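Local coordinates for protein acylphosphatase (Coxiella burnetii, PDB 3TRG) that catalyses the hydrolysis of an acyl phosphate to a carboxylate and phosphate, a reaction in which water is consumed, at residues N10-H15 with D61-L66; V16-K21 with E68-G73; K21-F26 with V44-H49; V25-S30 with A77-V82; G42-K45 with D51-L54. All blocks are in the same frame, centred on the assembly; numbering follows the deposited sequence. Where two conformers were deposited one is given.

Overall arrangement
The five contacts belong to one small alpha/beta sandwich. Contacts 1 and 2 lay successive parts of strand 11-19 against helix 60-69, their centres about 15 Å apart. Contact 4 sits about 5 Å from contact 2, centre to centre, and brings in helix 27-37 and strand 78-87. Contact 3, about 7 Å from contact 4 between centres, shares V25 and F26 with it; together they hold the two predicted active-site residues, N46 and R28, whose side chains come within about 3 Å. Contact 5 is the hairpin that carries N46; it meets contact 1 where H15 NE2 lies 2.6 Å from E53 OE2. Contact 1, its centre about 21 Å from that of contact 3, lies farthest from this site.

Contact 1 of 5, residues N10-H15 with D61-L66; sequences NETCIH and DSIMIL. With EDO (1,2-ethanediol), chain C.
I63 is the residue of helix 60-69 that meets strand 11-19 here, and it does so with two branches. I63 has a second conformer, so the exact distances are less certain. The first branch is CG2, which the first torsion sets anti to the backbone N; I63 CG2 lies 3.5 Å from I14 CD1 and 3.7 Å from I14 CG2, the two side chains lying alongside and running opposite ways. The second is CD1 at the end of the extended chain, which crosses the T12 side chain at about a right angle and rests 3.6 Å from T12 CG2. It also lies 3.4 Å from T12 O, a purely van der Waals touch.

This is helix-on-sheet packing in the ferredoxin-like fold of the acylphosphatases: the axes of 11-15 and 61-66 come within 9.3 Å and run at 25° to each other. I14 also touches W84 of strand 78-87, while I63 and L66 both reach L40. C13 points away from the helix, toward its disulfide with C57.

The polar bonds lie to the sides of this apolar centre. T12 OG1 is hydrogen-bonded to E86. At the far end, H15 ND1 donates to O1 of the ethanediol at 2.7 Å, almost straight at 175°, with O1 in the plane of the ring at its edge. H15 NE2 is bonded to E53, so the imidazole is held at both nitrogens and an acidic neighbour may favour its protonated form. The diol, probably from the crystallisation liquor, is also bonded to E85 and T17.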
# COMPACT_ATOMS: atom_id res chain seq x y z
N ASN A 10 -13.18 11.53 -6.01
CA ASN A 10 -13.31 10.47 -5.02
C ASN A 10 -12.06 9.61 -4.85
O ASN A 10 -12.09 8.62 -4.13
CB ASN A 10 -14.50 9.57 -5.37
CG ASN A 10 -15.83 10.24 -5.09
OD1 ASN A 10 -15.95 11.03 -4.16
ND2 ASN A 10 -16.84 9.93 -5.90
N GLU A 11 -10.97 9.97 -5.52
CA GLU A 11 -9.76 9.17 -5.40
C GLU A 11 -8.53 10.02 -5.11
O GLU A 11 -8.47 11.20 -5.48
CB GLU A 11 -9.54 8.31 -6.65
CG GLU A 11 -10.72 7.38 -6.93
CD GLU A 11 -10.60 6.62 -8.24
OE1 GLU A 11 -9.56 6.74 -8.92
OE2 GLU A 11 -11.56 5.91 -8.58
N THR A 12 -7.55 9.42 -4.44
CA THR A 12 -6.26 10.07 -4.26
C THR A 12 -5.18 9.01 -4.19
O THR A 12 -5.44 7.83 -4.40
CB THR A 12 -6.25 10.96 -2.99
OG1 THR A 12 -5.08 11.79 -3.00
CG2 THR A 12 -6.27 10.09 -1.74
N CYS A 13 -3.95 9.43 -3.90
CA CYS A 13 -2.84 8.49 -3.78
C CYS A 13 -2.07 8.75 -2.50
O CYS A 13 -1.99 9.90 -2.04
CB CYS A 13 -1.88 8.63 -4.97
SG CYS A 13 -2.54 8.18 -6.58
N ILE A 14 -1.50 7.69 -1.94
CA ILE A 14 -0.60 7.83 -0.79
C ILE A 14 0.70 7.08 -1.05
O ILE A 14 0.75 6.15 -1.87
CB ILE A 14 -1.24 7.31 0.53
CG1 ILE A 14 -1.49 5.81 0.46
CG2 ILE A 14 -2.53 8.09 0.85
CD1 ILE A 14 -1.84 5.19 1.81
N HIS A 15 1.75 7.49 -0.35
CA HIS A 15 3.03 6.79 -0.35
C HIS A 15 3.28 6.30 1.07
O HIS A 15 3.01 7.02 2.04
CB HIS A 15 4.14 7.74 -0.80
CG HIS A 15 5.51 7.14 -0.75
ND1 HIS A 15 6.40 7.41 0.27
CD2 HIS A 15 6.15 6.29 -1.59
CE1 HIS A 15 7.53 6.76 0.05
NE2 HIS A 15 7.40 6.07 -1.07
N ASP A 61 -11.74 5.63 1.43
CA ASP A 61 -12.12 4.61 2.39
C ASP A 61 -11.21 3.39 2.24
O ASP A 61 -10.72 2.85 3.23
CB ASP A 61 -13.58 4.20 2.22
CG ASP A 61 -14.56 5.22 2.79
OD1 ASP A 61 -14.13 6.32 3.18
OD2 ASP A 61 -15.76 4.90 2.82
N SER A 62 -10.99 2.96 0.99
CA SER A 62 -10.11 1.82 0.73
C SER A 62 -8.68 2.11 1.16
O SER A 62 -8.03 1.27 1.78
CB SER A 62 -10.14 1.44 -0.75
OG SER A 62 -11.38 0.84 -1.09
N ILE A 63 -8.19 3.29 0.82
CA ILE A 63 -6.85 3.71 1.24
C ILE A 63 -6.70 3.59 2.76
O ILE A 63 -5.72 3.03 3.27
CB ILE A 63 -6.55 5.15 0.76
CG1 ILE A 63 -6.36 5.17 -0.76
CG2 ILE A 63 -5.32 5.71 1.46
CD1 ILE A 63 -6.14 6.54 -1.33
N MSE A 64 -7.69 4.09 3.49
CA MSE A 64 -7.61 4.10 4.95
C MSE A 64 -7.78 2.72 5.58
O MSE A 64 -7.24 2.46 6.65
CB MSE A 64 -8.57 5.13 5.54
CG MSE A 64 -8.22 6.55 5.16
SE MSE A 64 -6.42 7.04 5.77
CE MSE A 64 -6.79 7.05 7.68
N ILE A 65 -8.52 1.84 4.92
CA ILE A 65 -8.57 0.46 5.35
C ILE A 65 -7.20 -0.19 5.15
O ILE A 65 -6.71 -0.91 6.02
CB ILE A 65 -9.65 -0.31 4.59
CG1 ILE A 65 -11.04 0.21 5.00
CG2 ILE A 65 -9.54 -1.81 4.86
CD1 ILE A 65 -12.15 -0.35 4.17
N LEU A 66 -6.57 0.09 4.01
CA LEU A 66 -5.23 -0.44 3.76
C LEU A 66 -4.21 0.02 4.80
O LEU A 66 -3.45 -0.81 5.32
CB LEU A 66 -4.74 -0.03 2.37
CG LEU A 66 -3.34 -0.54 2.00
CD1 LEU A 66 -3.37 -2.05 1.83
CD2 LEU A 66 -2.87 0.13 0.72
C1 EDO C . 5.68 8.74 3.66
O1 EDO C . 6.03 9.14 2.33
C2 EDO C . 6.28 7.37 3.94
O2 EDO C . 7.71 7.46 3.96

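Contact 2 of 5, residues V16-K21 with E68-G73; sequences VTVSGK and EWLWEG
The carbonyl oxygen of W69 takes two backbone donors, E72 N at 2.8 Å and G73 N at 2.9 Å, and so holds the turn that presents L70 to V16 and V18. In the ferredoxin-like sandwich of this family, this is where the C-terminal part of helix 60-69 meets strand 11-19, farther along the same strand than the meeting of I63 and I14. The chain continues beyond it into the turn at G73, whose positive phi suits a glycine and whose CA lies 3.8 Å above one face of the W69 ring, offset toward its rim.

The apolar touches of L70 come from one methyl, CD1. Its CG stands anti to the carbonyl carbon (chi1 -73°), which sends the extended side chain down onto the strand. There CD1 meets V16 CG1 tip to tip at 3.9 Å. V18 stands beside this pair, its CG2 4.2 Å from the same CD1. On other sides L70 reaches L54 of strand 52-57 and V31 of helix 27-37, so that the leucine fills a place between two helices and the sheet. V18 also meets F27 and V79. Its other methyl, CG1, comes to 4.1 Å from the carbonyl O of L70.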
# COMPACT_ATOMS: atom_id res chain seq x y z
N VAL A 16 3.78 5.07 1.21
CA VAL A 16 3.93 4.45 2.52
C VAL A 16 5.27 3.75 2.65
O VAL A 16 5.75 3.14 1.69
CB VAL A 16 2.84 3.38 2.75
CG1 VAL A 16 2.76 3.01 4.24
CG2 VAL A 16 1.49 3.86 2.23
N THR A 17 5.85 3.83 3.84
CA THR A 17 6.92 2.91 4.23
C THR A 17 6.48 2.14 5.47
O THR A 17 5.85 2.69 6.38
CB THR A 17 8.27 3.61 4.48
OG1 THR A 17 8.09 4.67 5.43
CG2 THR A 17 8.83 4.17 3.18
N VAL A 18 6.81 0.85 5.49
CA VAL A 18 6.42 -0.03 6.58
C VAL A 18 7.67 -0.68 7.14
O VAL A 18 8.42 -1.33 6.41
CB VAL A 18 5.45 -1.13 6.09
CG1 VAL A 18 5.03 -2.03 7.25
CG2 VAL A 18 4.22 -0.49 5.44
N SER A 19 7.91 -0.50 8.43
CA SER A 19 9.11 -1.03 9.07
C SER A 19 8.79 -2.20 10.00
O SER A 19 7.65 -2.35 10.45
CB SER A 19 9.83 0.06 9.85
OG SER A 19 9.07 0.49 10.96
N GLY A 20 9.80 -3.00 10.28
CA GLY A 20 9.67 -4.12 11.19
C GLY A 20 10.22 -5.40 10.60
O GLY A 20 11.12 -5.38 9.76
N LYS A 21 9.68 -6.52 11.07
CA LYS A 21 9.96 -7.82 10.47
C LYS A 21 9.07 -7.93 9.24
O LYS A 21 7.90 -8.30 9.34
CB LYS A 21 9.67 -8.94 11.47
CG LYS A 21 9.39 -10.30 10.84
CD LYS A 21 10.60 -10.84 10.09
CE LYS A 21 10.30 -12.22 9.52
NZ LYS A 21 11.46 -12.78 8.78
N GLU A 68 -4.60 0.89 7.81
CA GLU A 68 -4.81 0.25 9.11
C GLU A 68 -4.32 -1.19 9.06
O GLU A 68 -3.69 -1.68 10.00
CB GLU A 68 -6.27 0.31 9.55
CG GLU A 68 -6.51 -0.42 10.87
CD GLU A 68 -7.85 -0.11 11.50
OE1 GLU A 68 -8.49 0.89 11.11
OE2 GLU A 68 -8.27 -0.88 12.39
N TRP A 69 -4.61 -1.87 7.95
CA TRP A 69 -4.21 -3.25 7.78
C TRP A 69 -2.69 -3.42 7.75
O TRP A 69 -2.16 -4.46 8.16
CB TRP A 69 -4.82 -3.83 6.50
CG TRP A 69 -4.34 -5.21 6.21
CD1 TRP A 69 -4.82 -6.38 6.74
CD2 TRP A 69 -3.25 -5.58 5.36
NE1 TRP A 69 -4.10 -7.45 6.25
CE2 TRP A 69 -3.13 -6.98 5.40
CE3 TRP A 69 -2.36 -4.86 4.55
CZ2 TRP A 69 -2.17 -7.68 4.67
CZ3 TRP A 69 -1.40 -5.55 3.83
CH2 TRP A 69 -1.31 -6.94 3.90
N LEU A 70 -1.98 -2.40 7.28
CA LEU A 70 -0.52 -2.49 7.18
C LEU A 70 0.15 -2.65 8.54
O LEU A 70 1.29 -3.09 8.62
CB LEU A 70 0.06 -1.28 6.43
CG LEU A 70 -0.20 -1.27 4.92
CD1 LEU A 70 0.20 0.07 4.34
CD2 LEU A 70 0.55 -2.41 4.22
N TRP A 71 -0.55 -2.30 9.61
CA TRP A 71 -0.01 -2.49 10.95
C TRP A 71 -0.02 -3.97 11.33
O TRP A 71 0.71 -4.39 12.22
CB TRP A 71 -0.78 -1.68 12.00
CG TRP A 71 -0.48 -0.22 11.96
CD1 TRP A 71 -1.17 0.74 11.29
CD2 TRP A 71 0.59 0.45 12.65
NE1 TRP A 71 -0.60 1.97 11.51
CE2 TRP A 71 0.48 1.82 12.34
CE3 TRP A 71 1.62 0.03 13.49
CZ2 TRP A 71 1.37 2.77 12.84
CZ3 TRP A 71 2.50 0.98 13.99
CH2 TRP A 71 2.37 2.33 13.66
N GLU A 72 -0.86 -4.74 10.65
CA GLU A 72 -0.95 -6.18 10.89
C GLU A 72 -0.09 -6.94 9.88
O GLU A 72 0.79 -7.71 10.25
CB GLU A 72 -2.40 -6.66 10.81
CG GLU A 72 -2.55 -8.16 11.01
CD GLU A 72 -4.00 -8.62 10.93
OE1 GLU A 72 -4.89 -7.77 10.73
OE2 GLU A 72 -4.25 -9.84 11.08
N GLY A 73 -0.36 -6.72 8.60
CA GLY A 73 0.38 -7.40 7.55
C GLY A 73 -0.03 -8.86 7.46
O GLY A 73 -0.97 -9.28 8.13

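Contact 3 of 5, residues K21-F26 with V44-H49; sequences KVQGVF and VKNLSH
N46 turns its side-chain amide toward V22 and donates from ND2 to the carbonyl oxygen V22 O, 3.1 Å away, with an N-H...O angle of 148°. The acceptor lies close to the N46 amide plane, but seen from V22 the donor stands well above the carbonyl plane. N46 CG is anti to its own carbonyl carbon with chi1 at -91°, off the usual staggered position, and this swing directs the amide across to the loop.

Q23 passes N46 in the opposite direction. Its chain bends at chi2 and carries the amide past the asparagine, the two amide planes 67° apart. Q23 NE2 comes to 3.6 Å from N46 ND2, yet two nitrogens cannot satisfy one another; the glutamine instead donates to G50 O. From within the loop, K21 NZ donates to Q23 O at 2.7 Å.

The sequence KVQGVFFR matches the loop that binds the phosphoryl group in acylphosphatases, and N46 is a predicted active-site residue, so the bond to V22 probably orients it there. The loop joins strand 11-19 to helix 27-37, while N46 ends strand 41-46, with R28 of the helix and V52 of strand 52-57 packed on its side chain.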
# COMPACT_ATOMS: atom_id res chain seq x y z
N LYS A 21 9.68 -6.52 11.07
CA LYS A 21 9.96 -7.82 10.47
C LYS A 21 9.07 -7.93 9.24
O LYS A 21 7.90 -8.30 9.34
CB LYS A 21 9.67 -8.94 11.47
CG LYS A 21 9.39 -10.30 10.84
CD LYS A 21 10.60 -10.84 10.09
CE LYS A 21 10.30 -12.22 9.52
NZ LYS A 21 11.46 -12.78 8.78
N VAL A 22 9.62 -7.57 8.08
CA VAL A 22 8.83 -7.50 6.86
C VAL A 22 9.45 -8.30 5.72
O VAL A 22 8.97 -8.25 4.59
CB VAL A 22 8.63 -6.04 6.39
CG1 VAL A 22 7.88 -5.24 7.45
CG2 VAL A 22 9.97 -5.38 6.05
N GLN A 23 10.53 -9.03 6.01
CA GLN A 23 11.17 -9.88 5.01
C GLN A 23 10.84 -11.36 5.24
O GLN A 23 10.63 -11.78 6.38
CB GLN A 23 12.69 -9.68 5.00
CG GLN A 23 13.16 -8.51 4.15
CD GLN A 23 13.00 -7.17 4.84
OE1 GLN A 23 12.96 -7.08 6.07
NE2 GLN A 23 12.91 -6.10 4.04
N GLY A 24 10.79 -12.12 4.16
CA GLY A 24 10.55 -13.55 4.23
C GLY A 24 9.14 -13.92 4.67
O GLY A 24 8.92 -15.01 5.19
N VAL A 25 8.19 -13.02 4.44
CA VAL A 25 6.80 -13.26 4.81
C VAL A 25 5.86 -12.88 3.66
O VAL A 25 4.68 -12.62 3.87
CB VAL A 25 6.40 -12.51 6.10
CG1 VAL A 25 7.21 -13.03 7.29
CG2 VAL A 25 6.57 -11.00 5.94
N PHE A 26 6.40 -12.87 2.45
CA PHE A 26 5.59 -12.57 1.27
C PHE A 26 4.85 -11.24 1.44
O PHE A 26 3.69 -11.11 1.06
CB PHE A 26 4.59 -13.70 1.00
CG PHE A 26 5.24 -15.02 0.66
CD1 PHE A 26 5.93 -15.17 -0.52
CD2 PHE A 26 5.14 -16.10 1.52
CE1 PHE A 26 6.52 -16.39 -0.84
CE2 PHE A 26 5.72 -17.31 1.21
CZ PHE A 26 6.41 -17.46 0.03
N VAL A 44 4.19 -2.02 -4.98
CA VAL A 44 4.82 -2.32 -3.70
C VAL A 44 6.16 -3.02 -3.92
O VAL A 44 6.30 -3.84 -4.82
CB VAL A 44 3.91 -3.21 -2.82
CG1 VAL A 44 3.61 -4.54 -3.50
CG2 VAL A 44 4.56 -3.44 -1.45
N LYS A 45 7.13 -2.68 -3.09
CA LYS A 45 8.40 -3.39 -3.13
C LYS A 45 8.95 -3.59 -1.72
O LYS A 45 8.50 -2.94 -0.77
CB LYS A 45 9.41 -2.66 -4.01
CG LYS A 45 9.87 -1.34 -3.43
CD LYS A 45 10.65 -0.50 -4.45
CE LYS A 45 12.10 -0.93 -4.54
NZ LYS A 45 12.95 0.17 -5.09
N ASN A 46 9.90 -4.50 -1.61
CA ASN A 46 10.67 -4.68 -0.39
C ASN A 46 11.99 -4.01 -0.62
O ASN A 46 12.75 -4.43 -1.48
CB ASN A 46 10.92 -6.16 -0.13
CG ASN A 46 9.85 -6.81 0.73
OD1 ASN A 46 8.87 -7.34 0.21
ND2 ASN A 46 10.04 -6.78 2.04
N LEU A 47 12.29 -2.96 0.14
CA LEU A 47 13.59 -2.33 0.03
C LEU A 47 14.62 -3.26 0.66
O LEU A 47 14.41 -3.79 1.76
CB LEU A 47 13.59 -0.96 0.72
CG LEU A 47 12.59 0.05 0.15
CD1 LEU A 47 12.59 1.32 0.98
CD2 LEU A 47 12.88 0.36 -1.32
N SER A 48 15.73 -3.49 -0.04
CA SER A 48 16.75 -4.41 0.44
C SER A 48 17.31 -3.97 1.79
O SER A 48 17.77 -2.85 1.94
CB SER A 48 17.87 -4.53 -0.59
OG SER A 48 18.81 -5.52 -0.22
N HIS A 49 17.25 -4.87 2.78
CA HIS A 49 17.73 -4.59 4.13
C HIS A 49 16.94 -3.49 4.82
O HIS A 49 17.39 -2.94 5.83
CB HIS A 49 19.22 -4.23 4.11
CG HIS A 49 20.08 -5.28 3.49
ND1 HIS A 49 20.13 -6.58 3.95
CD2 HIS A 49 20.93 -5.23 2.43
CE1 HIS A 49 20.96 -7.28 3.21
NE2 HIS A 49 21.46 -6.49 2.28

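Contact 4 of 5, residues V25-S30 with A77-V82; sequences VFFRES and AAVSNV
F27 and A77 form the close-packed part: the ring carbon F27 CE2 lies 3.9 Å from A77 CB, which approaches obliquely. V79 comes to the same ring atom at the ring's edge, near its plane, V79 CG2 standing 3.9 Å from F27 CE2, and the two side chains cross at about a right angle. Both methyls thus gather at one ring atom, CE2. F27 reaches this place with chi1 at -149°, well off a staggered value. V25 adds a looser touch, its CG2 4.1 Å from A77 CB.

The other side of the helix start is polar and more open. R28 and E29 take no part in the packing and pair through R28 NH2 and E29 OE2 at 3.1 Å, a salt bridge whose hydrogen bond is weak. R28, a predicted active-site residue, has a second anionic partner in the C-terminal carboxylate of R98. S30 OG donates back to F27 O at 2.9 Å, within the first turn.

V18 of strand 11-19 touches both F27 and V79, and P74 packs on F27 and S30. Helix 27-37 thereby begins against strand 78-87 at the edge of the sheet, where S80 and N81 form a classic beta bulge opposite S19.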
# COMPACT_ATOMS: atom_id res chain seq x y z
N VAL A 25 8.19 -13.02 4.44
CA VAL A 25 6.80 -13.26 4.81
C VAL A 25 5.86 -12.88 3.66
O VAL A 25 4.68 -12.62 3.87
CB VAL A 25 6.40 -12.51 6.10
CG1 VAL A 25 7.21 -13.03 7.29
CG2 VAL A 25 6.57 -11.00 5.94
N PHE A 26 6.40 -12.87 2.45
CA PHE A 26 5.59 -12.57 1.27
C PHE A 26 4.85 -11.24 1.44
O PHE A 26 3.69 -11.11 1.06
CB PHE A 26 4.59 -13.70 1.00
CG PHE A 26 5.24 -15.02 0.66
CD1 PHE A 26 5.93 -15.17 -0.52
CD2 PHE A 26 5.14 -16.10 1.52
CE1 PHE A 26 6.52 -16.39 -0.84
CE2 PHE A 26 5.72 -17.31 1.21
CZ PHE A 26 6.41 -17.46 0.03
N PHE A 27 5.54 -10.24 2.00
CA PHE A 27 4.88 -8.96 2.25
C PHE A 27 4.40 -8.26 0.98
O PHE A 27 3.27 -7.77 0.92
CB PHE A 27 5.77 -8.04 3.09
CG PHE A 27 4.99 -7.11 3.98
CD1 PHE A 27 4.25 -6.08 3.43
CD2 PHE A 27 4.98 -7.28 5.36
CE1 PHE A 27 3.52 -5.22 4.24
CE2 PHE A 27 4.25 -6.43 6.17
CZ PHE A 27 3.52 -5.41 5.62
N ARG A 28 5.25 -8.23 -0.06
CA ARG A 28 4.89 -7.62 -1.34
C ARG A 28 3.60 -8.21 -1.89
O ARG A 28 2.66 -7.49 -2.23
CB ARG A 28 5.99 -7.83 -2.38
CG ARG A 28 7.22 -6.96 -2.21
CD ARG A 28 8.21 -7.24 -3.34
NE ARG A 28 8.14 -8.65 -3.70
CZ ARG A 28 8.17 -9.12 -4.94
NH1 ARG A 28 8.30 -8.29 -5.97
NH2 ARG A 28 8.08 -10.42 -5.16
N GLU A 29 3.56 -9.53 -1.99
CA GLU A 29 2.40 -10.20 -2.56
C GLU A 29 1.14 -9.93 -1.74
O GLU A 29 0.06 -9.76 -2.30
CB GLU A 29 2.64 -11.71 -2.70
CG GLU A 29 3.74 -12.05 -3.71
CD GLU A 29 5.13 -12.04 -3.11
OE1 GLU A 29 5.29 -11.67 -1.92
OE2 GLU A 29 6.09 -12.41 -3.82
N SER A 30 1.28 -9.87 -0.42
CA SER A 30 0.13 -9.68 0.46
C SER A 30 -0.46 -8.28 0.31
O SER A 30 -1.68 -8.09 0.38
CB SER A 30 0.49 -9.96 1.93
OG SER A 30 1.17 -8.88 2.54
N ALA A 77 4.36 -11.57 9.80
CA ALA A 77 4.90 -10.22 9.76
C ALA A 77 4.82 -9.59 11.15
O ALA A 77 3.86 -9.83 11.88
CB ALA A 77 4.15 -9.36 8.75
N ALA A 78 5.82 -8.80 11.51
CA ALA A 78 5.80 -8.08 12.77
C ALA A 78 6.12 -6.61 12.52
O ALA A 78 7.27 -6.19 12.61
CB ALA A 78 6.79 -8.68 13.75
N VAL A 79 5.08 -5.85 12.18
CA VAL A 79 5.22 -4.46 11.78
C VAL A 79 5.42 -3.54 12.98
O VAL A 79 4.66 -3.60 13.95
CB VAL A 79 3.99 -3.99 10.97
CG1 VAL A 79 4.04 -2.49 10.71
CG2 VAL A 79 3.89 -4.77 9.66
N SER A 80 6.45 -2.71 12.91
CA SER A 80 6.78 -1.79 14.01
C SER A 80 6.31 -0.36 13.74
O SER A 80 6.11 0.42 14.67
CB SER A 80 8.28 -1.80 14.27
OG SER A 80 9.00 -1.33 13.14
N ASN A 81 6.14 -0.01 12.47
CA ASN A 81 5.66 1.32 12.12
C ASN A 81 5.09 1.37 10.71
O ASN A 81 5.55 0.64 9.83
CB ASN A 81 6.77 2.36 12.26
CG ASN A 81 6.24 3.78 12.16
OD1 ASN A 81 5.26 4.14 12.82
ND2 ASN A 81 6.89 4.59 11.33
N VAL A 82 4.10 2.23 10.53
CA VAL A 82 3.55 2.52 9.22
C VAL A 82 3.56 4.03 9.06
O VAL A 82 2.95 4.75 9.86
CB VAL A 82 2.11 2.00 9.06
CG1 VAL A 82 1.56 2.38 7.69
CG2 VAL A 82 2.06 0.50 9.28

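Contact 5 of 5, residues G42-K45 with D51-L54; sequences GWVK and DVEL
V52 sets its CG1 methyl against V44, 3.8 Å from V44 CG2, the two side chains crossing obliquely. Its CG1 is anti to the backbone N, which directs this methyl toward the neighbouring strand. V52 also packs on V18 and on F27 of helix 27-37, which lies over this side of the sheet.

E53 comes next and is bonded through its backbone in both directions: E53 N donates to K45 O at 2.9 Å, and K45 N donates to E53 O at 2.8 Å. This is an antiparallel hydrogen-bonded pair in the beta hairpin of strands 41-46 and 52-57, whose segments run at 170° to each other; the turn between them follows the predicted active-site residue N46. On the far face of the sheet from V44, the extended E53 side chain lies beside that of K45, pointing the same way. One water bridges them, donating to E53 OE1 at 2.7 Å and reached only weakly by K45 NZ. The other oxygen, OE2, is taken by H15. W43 brings its ring edge to the carboxylate, CH2 lying 3.5 Å from E53 CD with the two planes 77° apart; R98 makes a cation-pi contact with the same indole.

L54 then faces V44 in a non-hydrogen-bonded pair, their CB atoms 4.0 Å apart, while the end of L54 leads away toward V16 and L70. At its backbone, L54 CA comes to 3.1 Å from W43 O, a C-H...O contact bent to 120° at the hydrogen.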
# COMPACT_ATOMS: atom_id res chain seq x y z
N GLY A 42 -1.42 0.91 -7.99
CA GLY A 42 -0.13 1.36 -7.51
C GLY A 42 0.91 0.25 -7.54
O GLY A 42 0.90 -0.59 -8.44
N TRP A 43 1.81 0.26 -6.56
CA TRP A 43 2.90 -0.71 -6.55
C TRP A 43 3.48 -0.92 -5.16
O TRP A 43 3.28 -0.09 -4.26
CB TRP A 43 4.01 -0.27 -7.52
CG TRP A 43 4.56 1.11 -7.25
CD1 TRP A 43 4.19 2.27 -7.87
CD2 TRP A 43 5.58 1.47 -6.30
NE1 TRP A 43 4.91 3.33 -7.36
CE2 TRP A 43 5.77 2.86 -6.40
CE3 TRP A 43 6.34 0.74 -5.38
CZ2 TRP A 43 6.69 3.55 -5.61
CZ3 TRP A 43 7.26 1.43 -4.60
CH2 TRP A 43 7.43 2.81 -4.72
N VAL A 44 4.19 -2.02 -4.98
CA VAL A 44 4.82 -2.32 -3.70
C VAL A 44 6.16 -3.02 -3.92
O VAL A 44 6.30 -3.84 -4.82
CB VAL A 44 3.91 -3.21 -2.82
CG1 VAL A 44 3.61 -4.54 -3.50
CG2 VAL A 44 4.56 -3.44 -1.45
N LYS A 45 7.13 -2.68 -3.09
CA LYS A 45 8.40 -3.39 -3.13
C LYS A 45 8.95 -3.59 -1.72
O LYS A 45 8.50 -2.94 -0.77
CB LYS A 45 9.41 -2.66 -4.01
CG LYS A 45 9.87 -1.34 -3.43
CD LYS A 45 10.65 -0.50 -4.45
CE LYS A 45 12.10 -0.93 -4.54
NZ LYS A 45 12.95 0.17 -5.09
N ASP A 51 12.78 -1.15 4.62
CA ASP A 51 11.33 -1.13 4.79
C ASP A 51 10.60 -1.66 3.57
O ASP A 51 11.18 -1.77 2.49
CB ASP A 51 10.86 0.31 5.02
CG ASP A 51 11.38 0.92 6.30
OD1 ASP A 51 11.73 0.16 7.23
OD2 ASP A 51 11.42 2.16 6.39
N VAL A 52 9.32 -1.96 3.75
CA VAL A 52 8.44 -2.15 2.60
C VAL A 52 8.01 -0.76 2.13
O VAL A 52 7.76 0.12 2.95
CB VAL A 52 7.22 -3.02 2.96
CG1 VAL A 52 6.13 -2.90 1.92
CG2 VAL A 52 7.65 -4.47 3.13
N GLU A 53 7.97 -0.56 0.82
CA GLU A 53 7.56 0.73 0.28
C GLU A 53 6.43 0.52 -0.72
O GLU A 53 6.47 -0.40 -1.52
CB GLU A 53 8.73 1.44 -0.41
CG GLU A 53 8.36 2.82 -0.95
CD GLU A 53 9.42 3.41 -1.85
OE1 GLU A 53 10.37 2.69 -2.22
OE2 GLU A 53 9.29 4.61 -2.20
N LEU A 54 5.41 1.38 -0.67
CA LEU A 54 4.31 1.25 -1.63
C LEU A 54 3.69 2.59 -1.98
O LEU A 54 3.80 3.56 -1.23
CB LEU A 54 3.22 0.30 -1.11
CG LEU A 54 2.53 0.73 0.18
CD1 LEU A 54 1.02 0.60 0.02
CD2 LEU A 54 3.02 -0.10 1.35
O HOH W 1 12.71 3.18 -3.49